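Side-chain contacts in anopheles gambiae adenosine kinase (Anopheles gambiae, PDB 3LOO), which phosphorylates adenosine to AMP as an adenosine kinase of the pfkB family, here holding a tetraphosphate that joins two adenosines: residues A38-E41 with K42-N46; L87-A90 with Q91-Q95; V335-K338 with C339-A343. All coordinates share one frame; numbering follows the deposited sequence.

Interaction 1 (A38-E41 with K42-N46); sequences AVVE and KDLLN
Val40 and Leu44 close the turn by which strand 33-39 of the small five-stranded sheet passes into helix 42-47. In the ribokinase-like fold of adenosine kinases such a sheet belongs to the lid over the substrate site. The two apolar side chains cross at about a right angle, and CD2 of Leu44 comes within 3.3 Å of Val40 CG1, tighter than carbons usually pack. That same methyl lies 3.5 Å from Val40 CB, which wedges it against the root of the valine. Leucine suits this place because its first torsion (chi1 -175°) sets CG opposite the backbone N, sending the branch back over Val40. Beta-branched valine keeps an extended backbone comfortable while offering two methyls; its CG2 makes a looser contact with Leu45 CD2 at 4.3 Å. Tyr73 of helix 64-73 and Leu142 of strand 137-144 continue this apolar cluster.

Between the two hydrophobic residues, Glu41 contributes mainly its backbone. Its carbonyl O accepts the N-H of Leu44 at 2.9 Å, three residues on. The bond is bent, with 137° at the hydrogen, consistent with a tight turn. The glutamate and aspartate side chains lie on the exposed side, as charged groups should, their acids not in contact, with Glu41 OE1 and Asp43 OD2 5.2 Å apart. Asp43 has CG between its own N and carbonyl carbon (chi1 50°), a crowded position that turns the carboxylate back over the turn and brings OD2 to 3.4 Å from Glu41 CB.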
loop_
_atom_site.group_PDB
_atom_site.type_symbol
_atom_site.label_atom_id
_atom_site.label_comp_id
_atom_site.label_asym_id
_atom_site.label_seq_id
_atom_site.Cartn_x
_atom_site.Cartn_y
_atom_site.Cartn_z
ATOM N N ALA A 38 17.836 -5.941 5.828
ATOM C CA ALA A 38 18.952 -6.394 6.677
ATOM C C ALA A 38 18.862 -5.930 8.117
ATOM O O ALA A 38 18.207 -4.925 8.446
ATOM C CB ALA A 38 20.330 -5.988 6.068
ATOM N N VAL A 39 19.536 -6.679 8.982
ATOM C CA VAL A 39 19.754 -6.251 10.347
ATOM C C VAL A 39 20.966 -5.334 10.369
ATOM O O VAL A 39 22.017 -5.651 9.823
ATOM C CB VAL A 39 19.897 -7.461 11.302
ATOM C CG1 VAL A 39 20.397 -7.012 12.700
ATOM C CG2 VAL A 39 18.552 -8.169 11.389
ATOM N N VAL A 40 20.809 -4.161 10.961
ATOM C CA VAL A 40 21.922 -3.231 11.038
ATOM C C VAL A 40 21.902 -2.558 12.390
ATOM O O VAL A 40 20.931 -2.711 13.143
ATOM C CB VAL A 40 21.857 -2.149 9.907
ATOM C CG1 VAL A 40 21.602 -2.787 8.547
ATOM C CG2 VAL A 40 20.823 -1.073 10.217
ATOM N N GLU A 41 22.955 -1.791 12.683
ATOM C CA GLU A 41 23.014 -0.986 13.917
ATOM C C GLU A 41 22.987 0.510 13.619
ATOM O O GLU A 41 23.125 0.910 12.456
ATOM C CB GLU A 41 24.233 -1.393 14.764
ATOM C CG GLU A 41 23.985 -2.687 15.551
ATOM C CD GLU A 41 25.222 -3.220 16.281
ATOM O OE1 GLU A 41 25.696 -2.575 17.243
ATOM O OE2 GLU A 41 25.701 -4.312 15.906
ATOM N N LYS A 42 22.836 1.325 14.668
ATOM C CA LYS A 42 22.623 2.782 14.549
ATOM C C LYS A 42 23.656 3.530 13.738
ATOM O O LYS A 42 23.321 4.530 13.101
ATOM C CB LYS A 42 22.524 3.454 15.919
ATOM C CG LYS A 42 21.133 3.468 16.496
ATOM C CD LYS A 42 20.948 2.454 17.626
ATOM C CE LYS A 42 19.455 2.206 17.898
ATOM N NZ LYS A 42 18.589 3.300 17.329
ATOM N N ASP A 43 24.910 3.058 13.755
ATOM C CA ASP A 43 25.959 3.720 12.984
ATOM C C ASP A 43 25.648 3.692 11.505
ATOM O O ASP A 43 25.990 4.629 10.779
ATOM C CB ASP A 43 27.353 3.123 13.260
ATOM C CG ASP A 43 27.372 1.606 13.138
ATOM O OD1 ASP A 43 28.426 1.062 12.732
ATOM O OD2 ASP A 43 26.335 0.966 13.448
ATOM N N LEU A 44 24.995 2.628 11.039
ATOM C CA LEU A 44 24.558 2.628 9.635
ATOM C C LEU A 44 23.499 3.713 9.384
ATOM O O LEU A 44 23.617 4.482 8.455
ATOM C CB LEU A 44 24.107 1.243 9.154
ATOM C CG LEU A 44 23.758 1.206 7.665
ATOM C CD1 LEU A 44 24.996 1.381 6.812
ATOM C CD2 LEU A 44 23.108 -0.097 7.351
ATOM N N LEU A 45 22.494 3.786 10.240
ATOM C CA LEU A 45 21.492 4.859 10.150
ATOM C C LEU A 45 22.097 6.266 10.188
ATOM O O LEU A 45 21.733 7.131 9.382
ATOM C CB LEU A 45 20.481 4.740 11.289
ATOM C CG LEU A 45 19.689 3.440 11.438
ATOM C CD1 LEU A 45 18.467 3.715 12.288
ATOM C CD2 LEU A 45 19.263 2.881 10.085
ATOM N N ASN A 46 23.011 6.488 11.138
ATOM C CA ASN A 46 23.698 7.773 11.258
ATOM C C ASN A 46 24.479 8.096 10.035
ATOM O O ASN A 46 24.398 9.213 9.540
ATOM C CB ASN A 46 24.599 7.793 12.483
ATOM C CG ASN A 46 23.828 8.007 13.759
ATOM O OD1 ASN A 46 22.626 7.775 13.832
ATOM N ND2 ASN A 46 24.532 8.452 14.791
#

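Interaction 2 (L87-A90 with Q91-Q95)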
loop_
_atom_site.group_PDB
_atom_site.type_symbol
_atom_site.label_atom_id
_atom_site.label_comp_id
_atom_site.label_asym_id
_atom_site.label_seq_id
_atom_site.Cartn_x
_atom_site.Cartn_y
_atom_site.Cartn_z
ATOM N N LEU A 87 -1.935 -6.711 -3.141
ATOM C CA LEU A 87 -2.536 -7.535 -4.196
ATOM C C LEU A 87 -2.035 -9.005 -4.173
ATOM O O LEU A 87 -2.819 -9.933 -4.434
ATOM C CB LEU A 87 -2.353 -6.866 -5.564
ATOM C CG LEU A 87 -3.491 -5.935 -5.947
ATOM C CD1 LEU A 87 -3.775 -4.813 -4.964
ATOM C CD2 LEU A 87 -3.237 -5.357 -7.378
ATOM N N ARG A 88 -0.770 -9.220 -3.796
ATOM C CA ARG A 88 -0.233 -10.577 -3.662
ATOM C C ARG A 88 -0.914 -11.323 -2.495
ATOM O O ARG A 88 -1.326 -12.480 -2.661
ATOM C CB ARG A 88 1.307 -10.569 -3.533
ATOM C CG ARG A 88 2.070 -10.110 -4.824
ATOM C CD ARG A 88 3.605 -9.978 -4.573
ATOM N NE ARG A 88 4.066 -11.215 -3.926
ATOM C CZ ARG A 88 4.971 -11.305 -2.956
ATOM N NH1 ARG A 88 5.591 -10.230 -2.475
ATOM N NH2 ARG A 88 5.258 -12.503 -2.460
ATOM N N VAL A 89 -1.069 -10.648 -1.353
ATOM C CA VAL A 89 -1.813 -11.215 -0.221
ATOM C C VAL A 89 -3.279 -11.500 -0.581
ATOM O O VAL A 89 -3.765 -12.598 -0.318
ATOM C CB VAL A 89 -1.644 -10.365 1.103
ATOM C CG1 VAL A 89 -2.583 -10.868 2.281
ATOM C CG2 VAL A 89 -0.155 -10.319 1.517
ATOM N N ALA A 90 -3.977 -10.528 -1.185
ATOM C CA ALA A 90 -5.322 -10.752 -1.681
ATOM C C ALA A 90 -5.471 -11.954 -2.657
ATOM O O ALA A 90 -6.435 -12.722 -2.561
ATOM C CB ALA A 90 -5.880 -9.469 -2.337
ATOM N N GLN A 91 -4.555 -12.088 -3.610
ATOM C CA GLN A 91 -4.547 -13.228 -4.518
ATOM C C GLN A 91 -4.289 -14.576 -3.804
ATOM O O GLN A 91 -4.917 -15.617 -4.125
ATOM C CB GLN A 91 -3.511 -12.981 -5.613
ATOM C CG GLN A 91 -4.047 -12.111 -6.716
ATOM C CD GLN A 91 -5.162 -12.801 -7.535
ATOM O OE1 GLN A 91 -5.372 -14.021 -7.460
ATOM N NE2 GLN A 91 -5.843 -12.023 -8.330
ATOM N N TRP A 92 -3.397 -14.547 -2.827
ATOM C CA TRP A 92 -3.059 -15.756 -2.102
ATOM C C TRP A 92 -4.316 -16.264 -1.401
ATOM O O TRP A 92 -4.658 -17.454 -1.482
ATOM C CB TRP A 92 -1.917 -15.507 -1.118
ATOM C CG TRP A 92 -1.744 -16.666 -0.175
ATOM C CD1 TRP A 92 -1.344 -17.950 -0.498
ATOM C CD2 TRP A 92 -1.979 -16.666 1.228
ATOM N NE1 TRP A 92 -1.316 -18.739 0.630
ATOM C CE2 TRP A 92 -1.704 -17.979 1.702
ATOM C CE3 TRP A 92 -2.392 -15.689 2.140
ATOM C CZ2 TRP A 92 -1.848 -18.336 3.048
ATOM C CZ3 TRP A 92 -2.521 -16.047 3.491
ATOM C CH2 TRP A 92 -2.247 -17.364 3.923
ATOM N N ILE A 93 -5.033 -15.348 -0.752
ATOM C CA ILE A 93 -6.311 -15.676 -0.102
ATOM C C ILE A 93 -7.384 -16.104 -1.129
ATOM O O ILE A 93 -8.071 -17.101 -0.946
ATOM C CB ILE A 93 -6.799 -14.500 0.797
ATOM C CG1 ILE A 93 -5.770 -14.219 1.912
ATOM C CG2 ILE A 93 -8.230 -14.760 1.360
ATOM C CD1 ILE A 93 -5.965 -12.928 2.624
ATOM N N LEU A 94 -7.508 -15.379 -2.228
ATOM C CA LEU A 94 -8.517 -15.713 -3.218
ATOM C C LEU A 94 -8.307 -17.091 -3.855
ATOM O O LEU A 94 -9.284 -17.797 -4.137
ATOM C CB LEU A 94 -8.520 -14.658 -4.316
ATOM C CG LEU A 94 -9.592 -13.559 -4.444
ATOM C CD1 LEU A 94 -10.592 -13.387 -3.285
ATOM C CD2 LEU A 94 -8.965 -12.229 -4.942
ATOM N N GLN A 95 -7.052 -17.475 -4.110
ATOM C CA GLN A 95 -6.778 -18.717 -4.855
ATOM C C GLN A 95 -7.505 -18.731 -6.210
ATOM O O GLN A 95 -8.092 -19.727 -6.632
ATOM C CB GLN A 95 -7.157 -19.942 -4.011
ATOM C CG GLN A 95 -6.273 -20.105 -2.735
ATOM C CD GLN A 95 -4.823 -20.485 -3.057
ATOM O OE1 GLN A 95 -3.864 -19.814 -2.628
ATOM N NE2 GLN A 95 -4.650 -21.569 -3.814
#
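Leu87 to Ala90 each lend a carbonyl to the residue four places on, making one unbroken run of alpha-helical bonds to Gln91, Trp92, Ile93 and Leu94. All are of ordinary length; the straightest, Ile93 N to Val89 O at 3.1 Å, has 169° at the hydrogen. The helical path stops at Gln95, which turns to a positive phi of 55° although its N still bonds to Gln91 O.

Val89 and Ile93, one turn apart, lie side by side and point the same way, with Val89 CG1 4.0 Å from Ile93 CD1. In the isoleucine, chi1 of -61° puts CG1 beside the backbone N, where it passes 3.4 Å from Val89 O. Together they make an apolar ridge of helix 82-94 in the large alpha/beta domain of this ribokinase-like kinase, facing helices 315-328 and 333-350. A different face carries Leu87 and Gln91, which rest on Ala100 of strand 100-107. Ala90, whose small methyl fits a buried place, has its O bonded to Leu94 N, and Leu94 CD2 curls back to 3.5 Å from Ala90 O. Trp92 swings its indole away from the earlier turn, and Val89 O lies at the ring edge, 4.2 Å from Trp92 CE3. The large ring suits a buried place because its one polar atom is satisfied: NE1 bonds to Gly357 O, while Phe355 meets the indole edge-to-face and also takes a cation-pi contact from Arg88.

Interaction 3 (V335-K338 with C339-A343). With B4P (bis(adenosine)-5'-tetraphosphate), chain D.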
loop_
_atom_site.group_PDB
_atom_site.type_symbol
_atom_site.label_atom_id
_atom_site.label_comp_id
_atom_site.label_asym_id
_atom_site.label_seq_id
_atom_site.Cartn_x
_atom_site.Cartn_y
_atom_site.Cartn_z
ATOM N N VAL A 335 -16.170 -8.620 8.478
ATOM C CA VAL A 335 -15.466 -9.777 7.948
ATOM C C VAL A 335 -14.216 -9.329 7.148
ATOM O O VAL A 335 -13.196 -9.983 7.184
ATOM C CB VAL A 335 -16.412 -10.657 7.060
ATOM C CG1 VAL A 335 -15.627 -11.783 6.314
ATOM C CG2 VAL A 335 -17.545 -11.250 7.945
ATOM N N CYS A 336 -14.323 -8.243 6.401
ATOM C CA CYS A 336 -13.150 -7.737 5.652
ATOM C C CYS A 336 -12.022 -7.417 6.605
ATOM O O CYS A 336 -10.885 -7.789 6.354
ATOM C CB CYS A 336 -13.522 -6.519 4.820
ATOM S SG CYS A 336 -14.723 -6.954 3.542
ATOM N N ILE A 337 -12.354 -6.772 7.720
ATOM C CA ILE A 337 -11.327 -6.358 8.690
ATOM C C ILE A 337 -10.725 -7.555 9.440
ATOM O O ILE A 337 -9.504 -7.604 9.667
ATOM C CB ILE A 337 -11.858 -5.277 9.653
ATOM C CG1 ILE A 337 -12.095 -3.983 8.857
ATOM C CG2 ILE A 337 -10.889 -5.088 10.917
ATOM C CD1 ILE A 337 -12.902 -2.905 9.591
ATOM N N LYS A 338 -11.580 -8.507 9.834
ATOM C CA LYS A 338 -11.085 -9.723 10.524
ATOM C C LYS A 338 -10.155 -10.513 9.598
ATOM O O LYS A 338 -9.113 -10.997 10.030
ATOM C CB LYS A 338 -12.246 -10.600 11.020
ATOM C CG LYS A 338 -13.042 -10.000 12.176
ATOM C CD LYS A 338 -14.406 -10.681 12.346
ATOM C CE LYS A 338 -14.978 -10.411 13.729
ATOM N NZ LYS A 338 -16.454 -10.688 13.776
ATOM N N CYS A 339 -10.495 -10.629 8.318
ATOM C CA CYS A 339 -9.555 -11.266 7.384
ATOM C C CYS A 339 -8.227 -10.500 7.280
ATOM O O CYS A 339 -7.163 -11.110 7.186
ATOM C CB CYS A 339 -10.180 -11.455 6.004
ATOM S SG CYS A 339 -9.130 -12.417 4.871
ATOM N N GLY A 340 -8.302 -9.163 7.287
ATOM C CA GLY A 340 -7.110 -8.297 7.297
ATOM C C GLY A 340 -6.215 -8.590 8.485
ATOM O O GLY A 340 -5.005 -8.761 8.350
ATOM N N ILE A 341 -6.816 -8.668 9.663
ATOM C CA ILE A 341 -6.044 -8.933 10.869
ATOM C C ILE A 341 -5.450 -10.326 10.835
ATOM O O ILE A 341 -4.308 -10.520 11.203
ATOM C CB ILE A 341 -6.892 -8.752 12.154
ATOM C CG1 ILE A 341 -7.298 -7.278 12.293
ATOM C CG2 ILE A 341 -6.081 -9.230 13.396
ATOM C CD1 ILE A 341 -8.448 -7.042 13.273
ATOM N N TRP A 342 -6.231 -11.294 10.370
ATOM C CA TRP A 342 -5.761 -12.677 10.226
ATOM C C TRP A 342 -4.557 -12.759 9.267
ATOM O O TRP A 342 -3.550 -13.415 9.567
ATOM C CB TRP A 342 -6.915 -13.576 9.743
ATOM C CG TRP A 342 -6.472 -14.938 9.339
ATOM C CD1 TRP A 342 -6.293 -16.028 10.167
ATOM C CD2 TRP A 342 -6.129 -15.375 8.017
ATOM N NE1 TRP A 342 -5.872 -17.105 9.429
ATOM C CE2 TRP A 342 -5.767 -16.737 8.109
ATOM C CE3 TRP A 342 -6.095 -14.743 6.760
ATOM C CZ2 TRP A 342 -5.359 -17.488 6.988
ATOM C CZ3 TRP A 342 -5.700 -15.482 5.650
ATOM C CH2 TRP A 342 -5.328 -16.846 5.776
ATOM N N ALA A 343 -4.650 -12.050 8.144
ATOM C CA ALA A 343 -3.613 -12.103 7.108
ATOM C C ALA A 343 -2.321 -11.462 7.568
ATOM O O ALA A 343 -1.225 -11.996 7.333
ATOM C CB ALA A 343 -4.104 -11.434 5.820
HETATM P PA B4P D . 6.116 -1.692 6.614
HETATM O O1A B4P D . 6.749 -3.025 6.981
HETATM O O2A B4P D . 6.846 -0.422 7.048
HETATM O O3A B4P D . 4.730 -1.637 7.423
HETATM P PB B4P D . 3.335 -1.457 6.672
HETATM O O1B B4P D . 2.974 -2.701 5.857
HETATM O O2B B4P D . 3.176 -0.079 6.052
HETATM O O3B B4P D . 2.670 -1.593 8.190
HETATM P PG B4P D . 1.769 -0.512 8.975
HETATM O O1G B4P D . 2.580 0.348 9.884
HETATM O O2G B4P D . 0.974 0.234 7.923
HETATM O O3G B4P D . 0.749 -1.401 9.832
HETATM P PD B4P D . 0.644 -1.655 11.421
HETATM O O1D B4P D . 2.022 -1.754 11.964
HETATM O O2D B4P D . -0.367 -0.754 12.073
HETATM O O5E B4P D . 5.760 -1.649 5.029
HETATM C C5E B4P D . 6.805 -2.190 4.252
HETATM C C4E B4P D . 6.633 -2.016 2.770
HETATM O O4E B4P D . 6.523 -0.648 2.377
HETATM C C3E B4P D . 7.890 -2.501 2.102
HETATM O O3E B4P D . 7.541 -3.780 1.539
HETATM C C2E B4P D . 8.169 -1.485 0.999
HETATM O O2E B4P D . 8.378 -2.046 -0.303
HETATM C C1E B4P D . 6.944 -0.552 1.041
HETATM N N9A B4P D . 7.358 0.829 0.733
HETATM C C8A B4P D . 8.169 1.653 1.458
HETATM N N7A B4P D . 8.283 2.834 0.783
HETATM C C5A B4P D . 7.577 2.749 -0.384
HETATM C C6A B4P D . 7.315 3.618 -1.456
HETATM N N6A B4P D . 7.849 4.875 -1.546
HETATM N N1A B4P D . 6.545 3.178 -2.483
HETATM C C2A B4P D . 5.983 1.943 -2.462
HETATM N N3A B4P D . 6.208 1.100 -1.441
HETATM C C4A B4P D . 6.986 1.482 -0.395
HETATM O O5F B4P D . 0.067 -3.150 11.372
HETATM C C5F B4P D . -1.009 -3.516 10.516
HETATM C C4F B4P D . -1.589 -4.812 11.081
HETATM O O4F B4P D . -0.564 -5.784 11.357
HETATM C C3F B4P D . -2.215 -4.581 12.445
HETATM O O3F B4P D . -3.514 -4.024 12.285
HETATM C C2F B4P D . -2.214 -5.976 13.039
HETATM O O2F B4P D . -3.347 -6.729 12.562
HETATM C C1F B4P D . -0.890 -6.563 12.515
HETATM N N9B B4P D . 0.152 -6.318 13.562
HETATM C C8B B4P D . 1.086 -5.346 13.538
HETATM N N7B B4P D . 1.865 -5.392 14.645
HETATM C C5B B4P D . 1.440 -6.412 15.420
HETATM C C6B B4P D . 1.809 -6.944 16.653
HETATM N N6B B4P D . 2.849 -6.391 17.326
HETATM N N1B B4P D . 1.136 -8.026 17.154
HETATM C C2B B4P D . 0.099 -8.584 16.482
HETATM N N3B B4P D . -0.316 -8.097 15.278
HETATM C C4B B4P D . 0.306 -7.019 14.707
#
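Ile341 lines the pocket of the bound bis(adenosine)-5'-tetraphosphate and packs on Ile337 one turn earlier. Its CG2 comes 3.8 Å from O2F, a ribose hydroxyl oxygen of the ligand, a van der Waals contact of a methyl with the sugar. In the other branch CG1 sits beside the backbone N (chi1 -65°), and the extended second torsion (chi2 163°) carries CD1 of Ile341 to 3.9 Å from Ile337 CG2. The isoleucines cross obliquely, and both touch Val286 of strand 284-290. Two beta-branched residues one turn apart thus give helix 333-350 an apolar flank against that strand of the large sheet in this ribokinase-like fold. Regular helical bonds hold the backbone, with Ile341 N 2.9 Å from Ile337 O. Gly340, its N bonded to Cys336 O at 3.1 Å, presents no side chain between its neighbours. Buried Cys339 suits its place by being small and slightly polar, its SG hydrogen-bonded elsewhere in the structure. Lys338 extends its chain at the exposed surface, and its O accepts Trp342 N at 2.9 Å. The indole of Trp342 has Cys339 O at its edge, in the ring plane, while Phe361 and Pro359 meet it from the C-terminal tail.

Overall arrangement
Along the chain the three contacts follow in series. Interaction 1 lies on the five-stranded sheet and its short helix, with its centre about 33 Å from the centres of interactions 2 and 3 and no touch to either. Those two, centres about 13 Å apart, belong to neighbouring helices, 82-94 and 333-350, of the large domain. They pack directly on each other: Trp92 CH2 lies 3.6 Å from Trp342 CH2, and Ile93 packs on both Cys339 and Trp342. Helix 333-350 supplies Ile341 to the ligand pocket, and helix 82-94 packs behind it. Interaction 1 stands clear of the ligand, the Leu45 side chain about 13 Å away, and shapes a turn in the probable lid.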